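Local coordinates for protein serine protease inhibitor (Thermoanaerobacter tengcongensis, PDB 2PEF) that probably inhibits serine proteases as a member of the serpin family and was crystallised in its latent state, with the reactive centre loop inserted into its own beta-sheet, at residues F16-F21 / I364-V369; E29-S34 / Y268-K273; P35-L40 / N162-D167; P264-E269 / R349-A354; V310-F315 / A327-D332. All blocks are in the same frame, centred on the assembly; numbering follows the deposited sequence. Where two conformers were deposited one is given.

Overall arrangement
All five contacts are buried. Contact 3 lies closest to the centre of the chain, about 5 Å from it (centre to centre), and contact 4 farthest, about 15 Å. Contacts 1 and 4 have no hydrogen bond across their segments and are mainly apolar or aromatic. Contact 3 adds one side-chain hydrogen bond, contact 2 a tyrosine bond and a water, and contact 5 is backbone hydrogen bonding within a sheet. Contacts 2 and 4 share Y268 on strand 255-273, and strand 310-318 of contact 5 pairs with that strand. Contact 3 touches contact 5 where S37 meets T329, while contacts 1 and 4 use the neighbouring strands 362-372 and 345-357.

Contact 1: residues F16-F21 / I364-V369; sequences FSIELF and IFIGTV
F21 lays its ring on I366, and from CB to the far edge nearly every atom of it has a partner on 364-369. CB starts 3.8 Å from I366 CG2. With CG anti to the backbone N (chi1 175°), the side chain is carried across I366 at about a right angle, and CD1 comes to 3.7 Å from the same I366 CG2. Over the middle of the ring stands I366 CG1, 3.7 Å from the centroid and only 4° off the normal, a well-centred CH-pi contact. On the other flank CD2 meets I366 CD1. Farther out, CE1 reaches the CA of G367 at 3.7 Å, coming in obliquely. This is how the first helix of the serpin fold, 7-22, rests on the C-terminal strand 362-372: the segment axes approach to 9.7 Å and run 34° apart. At the tip, CZ meets T368 CG2, 3.9 Å away near the plane of the ring, so the methyl lies at the edge. T368 turns its OG1 to the backbone N of S31 instead. One helical turn before F21, I18 adds a second apolar touch, its CD1 lying 3.8 Å from I366 CD1, the methyl that also meets F21 CD2. I33 of strand 32-33 touches both F21 and I366.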
# COMPACT_ATOMS: atom_id res chain seq x y z
N PHE A 16 -1.31 -9.97 7.10
CA PHE A 16 -0.94 -8.58 7.39
C PHE A 16 -1.67 -7.62 6.47
O PHE A 16 -2.23 -6.61 6.91
CB PHE A 16 0.57 -8.37 7.26
CG PHE A 16 0.98 -6.92 7.22
CD1 PHE A 16 1.15 -6.19 8.40
CD2 PHE A 16 1.19 -6.27 6.00
CE1 PHE A 16 1.52 -4.85 8.36
CE2 PHE A 16 1.56 -4.94 5.95
CZ PHE A 16 1.73 -4.23 7.13
N SER A 17 -1.65 -7.94 5.17
CA SER A 17 -2.24 -7.09 4.14
C SER A 17 -3.73 -6.87 4.36
O SER A 17 -4.21 -5.73 4.31
CB SER A 17 -1.99 -7.70 2.75
OG SER A 17 -0.60 -7.68 2.45
N ILE A 18 -4.46 -7.96 4.62
CA ILE A 18 -5.91 -7.88 4.81
C ILE A 18 -6.29 -7.26 6.16
O ILE A 18 -7.25 -6.49 6.25
CB ILE A 18 -6.60 -9.26 4.57
CG1 ILE A 18 -6.38 -9.72 3.12
CG2 ILE A 18 -8.10 -9.21 4.91
CD1 ILE A 18 -6.86 -8.74 2.04
N GLU A 19 -5.52 -7.55 7.20
CA GLU A 19 -5.76 -6.91 8.50
C GLU A 19 -5.51 -5.40 8.41
O GLU A 19 -6.27 -4.60 8.96
CB GLU A 19 -4.92 -7.54 9.61
CG GLU A 19 -5.35 -8.95 9.99
CD GLU A 19 -6.84 -9.07 10.32
OE1 GLU A 19 -7.31 -8.31 11.19
OE2 GLU A 19 -7.52 -9.92 9.71
N LEU A 20 -4.45 -5.02 7.69
CA LEU A 20 -4.17 -3.61 7.44
C LEU A 20 -5.34 -2.96 6.68
O LEU A 20 -5.86 -1.94 7.10
CB LEU A 20 -2.86 -3.44 6.66
CG LEU A 20 -2.25 -2.05 6.56
CD1 LEU A 20 -1.87 -1.51 7.94
CD2 LEU A 20 -1.03 -2.07 5.64
N PHE A 21 -5.74 -3.59 5.57
CA PHE A 21 -6.86 -3.10 4.75
C PHE A 21 -8.15 -2.95 5.54
O PHE A 21 -8.75 -1.87 5.55
CB PHE A 21 -7.07 -4.01 3.53
CG PHE A 21 -8.27 -3.66 2.70
CD1 PHE A 21 -8.36 -2.43 2.06
CD2 PHE A 21 -9.31 -4.58 2.55
CE1 PHE A 21 -9.48 -2.12 1.27
CE2 PHE A 21 -10.42 -4.27 1.77
CZ PHE A 21 -10.51 -3.04 1.13
N ILE A 364 -0.68 -5.71 -4.08
CA ILE A 364 0.22 -4.55 -4.07
C ILE A 364 -0.55 -3.31 -3.62
O ILE A 364 -0.06 -2.53 -2.80
CB ILE A 364 0.86 -4.30 -5.47
CG1 ILE A 364 1.54 -5.58 -6.00
CG2 ILE A 364 1.82 -3.11 -5.44
CD1 ILE A 364 2.72 -6.08 -5.19
N PHE A 365 -1.76 -3.15 -4.17
CA PHE A 365 -2.72 -2.13 -3.76
C PHE A 365 -4.06 -2.80 -3.50
O PHE A 365 -4.42 -3.78 -4.17
CB PHE A 365 -2.89 -1.08 -4.87
CG PHE A 365 -1.71 -0.15 -5.00
CD1 PHE A 365 -0.61 -0.50 -5.78
CD2 PHE A 365 -1.72 1.10 -4.38
CE1 PHE A 365 0.48 0.37 -5.92
CE2 PHE A 365 -0.64 1.97 -4.51
CZ PHE A 365 0.46 1.61 -5.27
N ILE A 366 -4.80 -2.28 -2.53
CA ILE A 366 -6.15 -2.77 -2.25
C ILE A 366 -7.02 -1.60 -1.77
O ILE A 366 -6.57 -0.76 -0.98
CB ILE A 366 -6.15 -3.98 -1.27
CG1 ILE A 366 -7.57 -4.56 -1.10
CG2 ILE A 366 -5.52 -3.62 0.08
CD1 ILE A 366 -7.59 -5.98 -0.52
N GLY A 367 -8.24 -1.52 -2.28
CA GLY A 367 -9.09 -0.37 -1.98
C GLY A 367 -10.57 -0.55 -2.21
O GLY A 367 -11.05 -1.64 -2.53
N THR A 368 -11.30 0.55 -2.02
CA THR A 368 -12.75 0.55 -2.19
C THR A 368 -13.15 1.71 -3.08
O THR A 368 -12.55 2.78 -3.01
CB THR A 368 -13.49 0.71 -0.84
OG1 THR A 368 -13.00 1.87 -0.16
CG2 THR A 368 -13.28 -0.51 0.04
N VAL A 369 -14.15 1.49 -3.92
CA VAL A 369 -14.74 2.58 -4.67
C VAL A 369 -16.19 2.71 -4.23
O VAL A 369 -17.04 1.90 -4.60
CB VAL A 369 -14.65 2.37 -6.20
CG1 VAL A 369 -15.41 3.49 -6.94
CG2 VAL A 369 -13.19 2.34 -6.65

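Contact 2: residues E29-S34 / Y268-K273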
# COMPACT_ATOMS: atom_id res chain seq x y z
N GLU A 29 -15.60 7.97 2.12
CA GLU A 29 -14.55 8.22 1.14
C GLU A 29 -14.00 6.91 0.60
O GLU A 29 -13.92 5.92 1.32
CB GLU A 29 -13.40 9.02 1.77
CG GLU A 29 -13.81 10.37 2.37
CD GLU A 29 -14.50 11.28 1.37
OE1 GLU A 29 -14.04 11.37 0.21
OE2 GLU A 29 -15.50 11.92 1.76
N ASN A 30 -13.62 6.92 -0.68
CA ASN A 30 -12.89 5.79 -1.26
C ASN A 30 -11.58 5.57 -0.52
O ASN A 30 -10.84 6.52 -0.25
CB ASN A 30 -12.57 6.05 -2.73
CG ASN A 30 -13.80 6.19 -3.60
OD1 ASN A 30 -14.93 6.06 -3.14
ND2 ASN A 30 -13.57 6.47 -4.88
N SER A 31 -11.30 4.32 -0.20
CA SER A 31 -10.06 3.97 0.48
C SER A 31 -9.07 3.32 -0.49
O SER A 31 -9.48 2.70 -1.49
CB SER A 31 -10.35 3.03 1.65
OG SER A 31 -11.28 3.62 2.53
N LEU A 32 -7.78 3.47 -0.20
CA LEU A 32 -6.74 2.81 -0.98
C LEU A 32 -5.49 2.69 -0.15
O LEU A 32 -4.98 3.69 0.35
CB LEU A 32 -6.42 3.58 -2.26
CG LEU A 32 -5.30 3.02 -3.14
CD1 LEU A 32 -5.70 1.70 -3.81
CD2 LEU A 32 -4.89 4.04 -4.18
N ILE A 33 -4.99 1.47 0.00
CA ILE A 33 -3.72 1.27 0.68
C ILE A 33 -2.81 0.37 -0.15
O ILE A 33 -3.28 -0.43 -0.96
CB ILE A 33 -3.86 0.73 2.13
CG1 ILE A 33 -4.38 -0.71 2.14
CG2 ILE A 33 -4.73 1.67 2.99
CD1 ILE A 33 -3.97 -1.48 3.39
N SER A 34 -1.51 0.55 0.04
CA SER A 34 -0.52 -0.40 -0.45
C SER A 34 0.11 -1.12 0.73
O SER A 34 0.94 -0.54 1.44
CB SER A 34 0.57 0.31 -1.25
OG SER A 34 1.60 -0.60 -1.60
N TYR A 268 -8.62 8.83 -7.61
CA TYR A 268 -8.70 9.45 -6.29
C TYR A 268 -7.41 9.28 -5.49
O TYR A 268 -6.52 8.49 -5.86
CB TYR A 268 -9.90 8.92 -5.49
CG TYR A 268 -9.81 7.45 -5.10
CD1 TYR A 268 -9.21 7.06 -3.91
CD2 TYR A 268 -10.35 6.47 -5.93
CE1 TYR A 268 -9.13 5.71 -3.56
CE2 TYR A 268 -10.28 5.13 -5.59
CZ TYR A 268 -9.67 4.75 -4.41
OH TYR A 268 -9.61 3.42 -4.08
N GLU A 269 -7.33 10.04 -4.41
CA GLU A 269 -6.22 10.01 -3.47
C GLU A 269 -6.76 9.61 -2.10
O GLU A 269 -7.95 9.78 -1.82
CB GLU A 269 -5.56 11.39 -3.38
CG GLU A 269 -5.01 11.90 -4.70
CD GLU A 269 -4.56 13.36 -4.63
OE1 GLU A 269 -5.17 14.15 -3.88
OE2 GLU A 269 -3.59 13.71 -5.34
N TYR A 270 -5.87 9.09 -1.25
CA TYR A 270 -6.24 8.68 0.11
C TYR A 270 -5.07 8.88 1.06
O TYR A 270 -3.92 8.60 0.72
CB TYR A 270 -6.69 7.22 0.13
CG TYR A 270 -7.37 6.75 1.41
CD1 TYR A 270 -8.56 7.33 1.85
CD2 TYR A 270 -6.84 5.69 2.15
CE1 TYR A 270 -9.20 6.89 3.00
CE2 TYR A 270 -7.48 5.24 3.31
CZ TYR A 270 -8.65 5.84 3.72
OH TYR A 270 -9.28 5.39 4.86
N THR A 271 -5.39 9.38 2.25
CA THR A 271 -4.39 9.57 3.30
C THR A 271 -4.92 9.01 4.61
O THR A 271 -6.04 9.30 5.02
CB THR A 271 -4.01 11.06 3.43
OG1 THR A 271 -3.50 11.53 2.17
CG2 THR A 271 -2.94 11.26 4.50
N ILE A 272 -4.11 8.18 5.26
CA ILE A 272 -4.51 7.58 6.53
C ILE A 272 -3.34 7.47 7.53
O ILE A 272 -2.21 7.16 7.15
CB ILE A 272 -5.21 6.20 6.32
CG1 ILE A 272 -5.86 5.71 7.62
CG2 ILE A 272 -4.25 5.15 5.72
CD1 ILE A 272 -7.02 4.76 7.40
N LYS A 273 -3.64 7.77 8.79
CA LYS A 273 -2.71 7.55 9.89
C LYS A 273 -2.88 6.12 10.38
O LYS A 273 -4.00 5.70 10.70
CB LYS A 273 -2.98 8.56 11.01
CG LYS A 273 -2.00 8.50 12.18
CD LYS A 273 -2.28 9.63 13.15
CE LYS A 273 -1.66 9.37 14.50
NZ LYS A 273 -1.80 10.52 15.43
O HOH W 1 -10.35 9.16 -0.71
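L32 and Y270 mark the closest backbone approach, their CA atoms 6.0 Å apart, where 30-33 passes over strand 268-272 at 60° between end-to-end directions. Two tyrosines rise from the strand to meet it. N30 CB lies over the centre of the Y268 ring, 3.5 Å from the centroid, while its amide stands steeply to the ring and ND2 comes to 3.4 Å from Y268 CD2. At the far end Y268 OH donates to S31 O at 2.7 Å, from 48° out of the carbonyl plane. In Y270, CG anti to the backbone N (chi1 -168°) sets the ring face against S31 CA, 3.7 Å from the centroid; L32 O, bonded by T314 OG1, lies at the ring edge. A phenylalanine in place of Y268 would probably leave S31 O without its hydroxyl donor. One water donates to both N30 O and E269 O, at 2.7 Å each, tying the two backbones. N30 OD1 takes the backbone N of L370 and S371, and hydrogen bonds join S31 OG to D26 N and Y270 OH to S24 O. Here strand 32-33, paired with 362-372, meets strand 255-273, paired with 310-318, within the serpin beta core. The chemistry implies that buried S31 O and N30 O are satisfied by a tyrosine hydroxyl and a water, while the ring faces take N30 CB, with ND2 beside it, and S31 CA.

Contact 3: residues P35-L40 / N162-D167; sequences PLSAML and NAVAFD
S37 and N162 meet with the serine hydroxyl pointing at the asparagine carbonyl: S37 OG donates to N162 OD1 at 2.7 Å. The C=O...OG angle at OD1 is 141°, and OG is tilted 18° from the carbonyl plane. S37 holds OG anti to its own backbone N (chi1 176°), which directs the hydroxyl to N162 OD1 on the strand. The amide is wedged between two helix residues one turn apart, for while OD1 faces S37, ND2 lies on the L40 side, 3.5 Å from L40 CD1 and 3.6 Å from L40 CB, the two side chains running obliquely to each other. Two residues on, V164 directs CG2 at the serine, 3.8 Å from S37 CB, and reaches L36 CD2 at 4.4 Å. Helix 35-40 and strand 162-167 run nearly antiparallel, their axes 7.7 Å apart at closest. In the serpin fold this is the second helix lying beneath the central strands of the main sheet, the region usually called the shutter, where that sheet opens to admit the reactive loop. T329, on strand 322-331, probably the inserted reactive loop, hydrogen-bonds S37 OG through OG1, and N162 ND2 is held by N93 OD1 of strand 87-98. Both ends of the N162 amide are therefore engaged, which should fix its flip, and its polar atoms are satisfied inside a buried helix-to-sheet interface by a serine and a second asparagine.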
# COMPACT_ATOMS: atom_id res chain seq x y z
N PRO A 35 -0.30 -2.38 0.95
CA PRO A 35 0.29 -3.17 2.02
C PRO A 35 1.80 -3.33 1.83
O PRO A 35 2.54 -3.30 2.81
CB PRO A 35 -0.43 -4.51 1.90
CG PRO A 35 -1.71 -4.20 1.22
CD PRO A 35 -1.36 -3.12 0.24
N LEU A 36 2.24 -3.46 0.58
CA LEU A 36 3.66 -3.58 0.27
C LEU A 36 4.44 -2.37 0.78
O LEU A 36 5.45 -2.52 1.46
CB LEU A 36 3.89 -3.74 -1.24
CG LEU A 36 5.34 -3.85 -1.72
CD1 LEU A 36 6.07 -5.04 -1.09
CD2 LEU A 36 5.38 -3.91 -3.24
N SER A 37 3.96 -1.17 0.46
CA SER A 37 4.60 0.06 0.91
C SER A 37 4.67 0.16 2.43
O SER A 37 5.71 0.52 2.99
CB SER A 37 3.87 1.27 0.33
OG SER A 37 4.43 2.48 0.82
N ALA A 38 3.57 -0.17 3.10
CA ALA A 38 3.51 -0.13 4.56
C ALA A 38 4.49 -1.12 5.18
O ALA A 38 5.25 -0.77 6.08
CB ALA A 38 2.10 -0.39 5.04
N MET A 39 4.45 -2.36 4.67
CA MET A 39 5.37 -3.42 5.09
C MET A 39 6.83 -2.98 5.01
O MET A 39 7.61 -3.18 5.95
CB MET A 39 5.15 -4.66 4.22
CG MET A 39 6.17 -5.78 4.43
SD MET A 39 6.07 -6.52 6.07
CE MET A 39 4.59 -7.51 5.92
N LEU A 40 7.20 -2.38 3.89
CA LEU A 40 8.60 -2.01 3.67
C LEU A 40 9.10 -0.91 4.60
O LEU A 40 10.21 -1.00 5.13
CB LEU A 40 8.84 -1.65 2.20
CG LEU A 40 8.73 -2.85 1.25
CD1 LEU A 40 8.65 -2.38 -0.19
CD2 LEU A 40 9.87 -3.83 1.44
N ASN A 162 9.06 4.92 2.49
CA ASN A 162 8.97 4.07 1.31
C ASN A 162 8.05 4.68 0.26
O ASN A 162 7.05 5.31 0.60
CB ASN A 162 8.47 2.68 1.68
CG ASN A 162 8.05 1.88 0.46
OD1 ASN A 162 6.91 1.97 0.02
ND2 ASN A 162 8.97 1.10 -0.09
N ALA A 163 8.39 4.48 -1.01
CA ALA A 163 7.51 4.81 -2.13
C ALA A 163 7.36 3.63 -3.09
O ALA A 163 8.33 2.92 -3.36
CB ALA A 163 8.00 6.04 -2.87
N VAL A 164 6.14 3.43 -3.57
CA VAL A 164 5.84 2.42 -4.59
C VAL A 164 5.15 3.12 -5.76
O VAL A 164 4.23 3.92 -5.54
CB VAL A 164 4.92 1.30 -4.02
CG1 VAL A 164 4.42 0.37 -5.13
CG2 VAL A 164 5.65 0.50 -2.97
N ALA A 165 5.60 2.84 -6.98
CA ALA A 165 4.98 3.40 -8.18
C ALA A 165 4.60 2.29 -9.16
O ALA A 165 5.45 1.51 -9.57
CB ALA A 165 5.91 4.40 -8.85
N PHE A 166 3.32 2.23 -9.52
CA PHE A 166 2.78 1.21 -10.43
C PHE A 166 2.21 1.89 -11.67
O PHE A 166 1.47 2.86 -11.56
CB PHE A 166 1.70 0.40 -9.71
CG PHE A 166 1.05 -0.67 -10.56
CD1 PHE A 166 1.64 -1.92 -10.70
CD2 PHE A 166 -0.16 -0.43 -11.19
CE1 PHE A 166 1.04 -2.91 -11.48
CE2 PHE A 166 -0.78 -1.41 -11.96
CZ PHE A 166 -0.17 -2.65 -12.11
N ASP A 167 2.57 1.38 -12.85
CA ASP A 167 2.13 1.96 -14.11
C ASP A 167 2.08 0.86 -15.15
O ASP A 167 3.11 0.42 -15.66
CB ASP A 167 3.07 3.09 -14.55
CG ASP A 167 2.58 3.84 -15.79
OD1 ASP A 167 1.67 3.36 -16.50
OD2 ASP A 167 3.13 4.93 -16.06

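Contact 4: residues P264-E269 / R349-A354; sequences PKFKYE and RPFIFA
Y268 OH, besides its bond to S31 O, sits in the plane of the F353 ring at its edge, 3.2 Å from both F353 CE2 and F353 CZ. The same ring takes F266 over one face: F266 CG lies between its backbone N and carbonyl carbon (chi1 67°), bringing F266 CZ 3.9 Å above the plane, displaced toward the rim. The F266 and F353 planes are 52° apart with centroids 5.2 Å from each other, an oblique pair. At the edge of F351 two groups gather, P264 CG at 3.9 Å from F351 CE2 and F266 CE2 at 4.1 Å from F351 CZ. A serine in place of F266 would probably open a gap over one face of F353 and leave the F351 edge with one neighbour fewer. F224 lies nearly parallel to F353, and V369 and L372 also line this cluster. With strand axes 12.7 Å apart at closest and 77° between them, this is near-orthogonal packing of two beta layers, aromatic filling lying between strands 255-273 and 345-357 of the serpin fold.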
# COMPACT_ATOMS: atom_id res chain seq x y z
N PRO A 264 -15.82 1.30 -14.07
CA PRO A 264 -15.78 2.74 -14.34
C PRO A 264 -14.35 3.24 -14.39
O PRO A 264 -13.48 2.68 -13.72
CB PRO A 264 -16.47 3.34 -13.11
CG PRO A 264 -16.21 2.35 -12.01
CD PRO A 264 -16.25 1.00 -12.69
N LYS A 265 -14.11 4.29 -15.17
CA LYS A 265 -12.87 5.05 -15.01
C LYS A 265 -12.95 5.70 -13.63
O LYS A 265 -13.99 6.25 -13.25
CB LYS A 265 -12.74 6.11 -16.09
CG LYS A 265 -12.60 5.55 -17.49
CD LYS A 265 -12.18 6.62 -18.48
CE LYS A 265 -12.23 6.09 -19.91
NZ LYS A 265 -11.96 7.16 -20.91
N PHE A 266 -11.86 5.62 -12.87
CA PHE A 266 -11.84 6.29 -11.56
C PHE A 266 -10.46 6.78 -11.17
O PHE A 266 -9.45 6.22 -11.58
CB PHE A 266 -12.50 5.45 -10.46
CG PHE A 266 -11.75 4.19 -10.10
CD1 PHE A 266 -10.79 4.21 -9.10
CD2 PHE A 266 -12.04 2.99 -10.73
CE1 PHE A 266 -10.09 3.05 -8.75
CE2 PHE A 266 -11.35 1.82 -10.39
CZ PHE A 266 -10.38 1.85 -9.39
N LYS A 267 -10.45 7.84 -10.36
CA LYS A 267 -9.23 8.48 -9.92
C LYS A 267 -9.49 9.12 -8.57
O LYS A 267 -10.46 9.86 -8.41
CB LYS A 267 -8.78 9.54 -10.93
CG LYS A 267 -7.45 10.20 -10.61
CD LYS A 267 -7.13 11.31 -11.60
NZ LYS A 267 -4.17 10.22 -14.13
N TYR A 268 -8.62 8.83 -7.61
CA TYR A 268 -8.70 9.45 -6.29
C TYR A 268 -7.41 9.28 -5.49
O TYR A 268 -6.52 8.49 -5.86
CB TYR A 268 -9.90 8.92 -5.49
CG TYR A 268 -9.81 7.45 -5.10
CD1 TYR A 268 -9.21 7.06 -3.91
CD2 TYR A 268 -10.35 6.47 -5.93
CE1 TYR A 268 -9.13 5.71 -3.56
CE2 TYR A 268 -10.28 5.13 -5.59
CZ TYR A 268 -9.67 4.75 -4.41
OH TYR A 268 -9.61 3.42 -4.08
N GLU A 269 -7.33 10.04 -4.41
CA GLU A 269 -6.22 10.01 -3.47
C GLU A 269 -6.76 9.61 -2.10
O GLU A 269 -7.95 9.78 -1.82
CB GLU A 269 -5.56 11.39 -3.38
CG GLU A 269 -5.01 11.90 -4.70
CD GLU A 269 -4.56 13.36 -4.63
OE1 GLU A 269 -5.17 14.15 -3.88
OE2 GLU A 269 -3.59 13.71 -5.34
N ARG A 349 -23.72 0.39 -6.41
CA ARG A 349 -22.96 -0.85 -6.53
C ARG A 349 -21.48 -0.57 -6.26
O ARG A 349 -20.65 -0.63 -7.17
CB ARG A 349 -23.16 -1.48 -7.91
CG ARG A 349 -24.62 -1.78 -8.25
CD ARG A 349 -24.72 -2.85 -9.32
NE ARG A 349 -24.16 -2.41 -10.60
CZ ARG A 349 -23.79 -3.22 -11.58
NH1 ARG A 349 -23.90 -4.54 -11.44
NH2 ARG A 349 -23.29 -2.72 -12.70
N PRO A 350 -21.14 -0.27 -4.99
CA PRO A 350 -19.74 -0.03 -4.66
C PRO A 350 -18.97 -1.34 -4.76
O PRO A 350 -19.58 -2.41 -4.76
CB PRO A 350 -19.79 0.47 -3.22
CG PRO A 350 -21.03 -0.12 -2.66
CD PRO A 350 -22.00 -0.18 -3.79
N PHE A 351 -17.65 -1.25 -4.86
CA PHE A 351 -16.84 -2.45 -5.03
C PHE A 351 -15.46 -2.34 -4.39
O PHE A 351 -14.97 -1.25 -4.12
CB PHE A 351 -16.72 -2.83 -6.51
CG PHE A 351 -16.03 -1.79 -7.37
CD1 PHE A 351 -14.65 -1.85 -7.58
CD2 PHE A 351 -16.76 -0.78 -7.98
CE1 PHE A 351 -14.02 -0.91 -8.39
CE2 PHE A 351 -16.14 0.17 -8.78
CZ PHE A 351 -14.76 0.10 -8.99
N ILE A 352 -14.88 -3.51 -4.14
CA ILE A 352 -13.54 -3.63 -3.59
C ILE A 352 -12.64 -4.00 -4.76
O ILE A 352 -13.07 -4.72 -5.66
CB ILE A 352 -13.48 -4.73 -2.47
CG1 ILE A 352 -14.21 -4.26 -1.21
CG2 ILE A 352 -12.04 -5.11 -2.11
CD1 ILE A 352 -15.71 -4.44 -1.24
N PHE A 353 -11.42 -3.49 -4.78
CA PHE A 353 -10.49 -3.89 -5.82
C PHE A 353 -9.09 -4.09 -5.26
O PHE A 353 -8.77 -3.62 -4.16
CB PHE A 353 -10.46 -2.86 -6.96
CG PHE A 353 -9.86 -1.55 -6.56
CD1 PHE A 353 -8.49 -1.33 -6.69
CD2 PHE A 353 -10.66 -0.54 -6.07
CE1 PHE A 353 -7.93 -0.12 -6.30
CE2 PHE A 353 -10.11 0.68 -5.68
CZ PHE A 353 -8.74 0.89 -5.80
N ALA A 354 -8.27 -4.80 -6.03
CA ALA A 354 -6.88 -4.98 -5.70
C ALA A 354 -6.06 -5.05 -6.98
O ALA A 354 -6.55 -5.51 -8.01
CB ALA A 354 -6.68 -6.22 -4.88

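Contact 5: residues V310-F315 / A327-D332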
# COMPACT_ATOMS: atom_id res chain seq x y z
N VAL A 310 2.74 7.02 11.86
CA VAL A 310 2.94 6.29 10.61
C VAL A 310 1.87 6.79 9.65
O VAL A 310 0.67 6.61 9.89
CB VAL A 310 2.84 4.76 10.82
CG1 VAL A 310 2.98 4.03 9.48
CG2 VAL A 310 3.92 4.28 11.79
N LEU A 311 2.31 7.45 8.58
CA LEU A 311 1.41 8.07 7.62
C LEU A 311 1.48 7.36 6.28
O LEU A 311 2.56 7.00 5.82
CB LEU A 311 1.74 9.56 7.46
CG LEU A 311 0.78 10.47 6.67
CD1 LEU A 311 -0.54 10.67 7.40
CD2 LEU A 311 1.45 11.81 6.38
N HIS A 312 0.32 7.17 5.66
CA HIS A 312 0.18 6.48 4.39
C HIS A 312 -0.58 7.38 3.42
O HIS A 312 -1.65 7.87 3.76
CB HIS A 312 -0.58 5.17 4.60
CG HIS A 312 -0.35 4.15 3.53
ND1 HIS A 312 -1.35 3.67 2.71
CD2 HIS A 312 0.77 3.50 3.16
CE1 HIS A 312 -0.85 2.78 1.88
NE2 HIS A 312 0.44 2.65 2.13
N LYS A 313 -0.01 7.60 2.24
CA LYS A 313 -0.65 8.39 1.18
C LYS A 313 -0.67 7.56 -0.09
O LYS A 313 0.34 6.97 -0.47
CB LYS A 313 0.11 9.69 0.90
CG LYS A 313 -0.05 10.77 1.95
CD LYS A 313 0.45 12.13 1.44
CE LYS A 313 -0.41 12.67 0.30
NZ LYS A 313 -0.14 14.11 0.02
N THR A 314 -1.83 7.51 -0.74
CA THR A 314 -1.95 6.73 -1.97
C THR A 314 -2.69 7.50 -3.05
O THR A 314 -3.39 8.47 -2.77
CB THR A 314 -2.70 5.41 -1.73
OG1 THR A 314 -3.97 5.70 -1.13
CG2 THR A 314 -1.91 4.49 -0.80
N PHE A 315 -2.52 7.03 -4.28
CA PHE A 315 -3.16 7.60 -5.46
C PHE A 315 -3.40 6.48 -6.45
O PHE A 315 -2.59 5.57 -6.57
CB PHE A 315 -2.26 8.67 -6.09
CG PHE A 315 -2.68 9.08 -7.47
CD1 PHE A 315 -3.58 10.13 -7.66
CD2 PHE A 315 -2.19 8.41 -8.59
CE1 PHE A 315 -3.98 10.51 -8.94
CE2 PHE A 315 -2.58 8.78 -9.88
CZ PHE A 315 -3.48 9.83 -10.05
N ALA A 327 2.04 4.98 -3.89
CA ALA A 327 1.94 4.96 -2.44
C ALA A 327 3.20 5.48 -1.78
O ALA A 327 4.31 5.30 -2.29
CB ALA A 327 1.62 3.57 -1.93
N VAL A 328 3.02 6.15 -0.65
CA VAL A 328 4.12 6.51 0.21
C VAL A 328 3.73 6.12 1.62
O VAL A 328 2.58 6.28 2.03
CB VAL A 328 4.43 8.03 0.16
CG1 VAL A 328 5.49 8.40 1.20
CG2 VAL A 328 4.89 8.44 -1.23
N THR A 329 4.70 5.54 2.34
CA THR A 329 4.56 5.32 3.77
C THR A 329 5.73 6.00 4.48
O THR A 329 6.88 5.76 4.16
CB THR A 329 4.52 3.82 4.13
OG1 THR A 329 3.60 3.14 3.27
CG2 THR A 329 4.10 3.63 5.59
N SER A 330 5.41 6.86 5.44
CA SER A 330 6.44 7.53 6.22
C SER A 330 6.35 7.17 7.70
O SER A 330 5.26 6.89 8.22
CB SER A 330 6.37 9.05 6.02
OG SER A 330 5.11 9.55 6.43
N VAL A 331 7.51 7.15 8.35
CA VAL A 331 7.60 6.88 9.78
C VAL A 331 8.26 8.08 10.46
O VAL A 331 9.35 8.50 10.05
CB VAL A 331 8.39 5.58 10.06
CG1 VAL A 331 8.58 5.36 11.57
CG2 VAL A 331 7.70 4.38 9.43
N ASP A 332 7.58 8.62 11.47
CA ASP A 332 8.02 9.79 12.26
C ASP A 332 7.70 11.18 11.67
O ASP A 332 8.09 12.20 12.25
CB ASP A 332 9.49 9.69 12.71
CG ASP A 332 9.63 9.51 14.22
OD1 ASP A 332 10.72 9.09 14.67
OD2 ASP A 332 8.65 9.80 14.95
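K313 and V328 form an antiparallel hydrogen-bonded pair, V328 N to K313 O at 2.8 Å and K313 N to V328 O at 2.9 Å, the latter with a 169° angle at hydrogen. L311 and S330 make the second such pair, with hydrogen bonds from S330 N to L311 O at 2.9 Å and from L311 N to S330 O at 3.0 Å. Between the pairs lies the CA-H...O contact of T329 CA with L311 O, 3.3 Å. H312, its CG anti to the backbone N (chi1 -158°), brings CD2 to 2.9 Å from T329 OG1 at the ring edge; T329 OG1 also hydrogen-bonds S37 OG. On the same face V310 CG1 reaches T329 CG2 at 4.1 Å, and T314 CG2 packs on A327 CB at 3.8 Å. The N-to-C directions differ by 173°, antiparallel. The arrangement is consistent with the latent state, where, as in cleaved serpins, the reactive loop (here probably 322-331) enters the main sheet, lodged between strands 310-318 and 158-169.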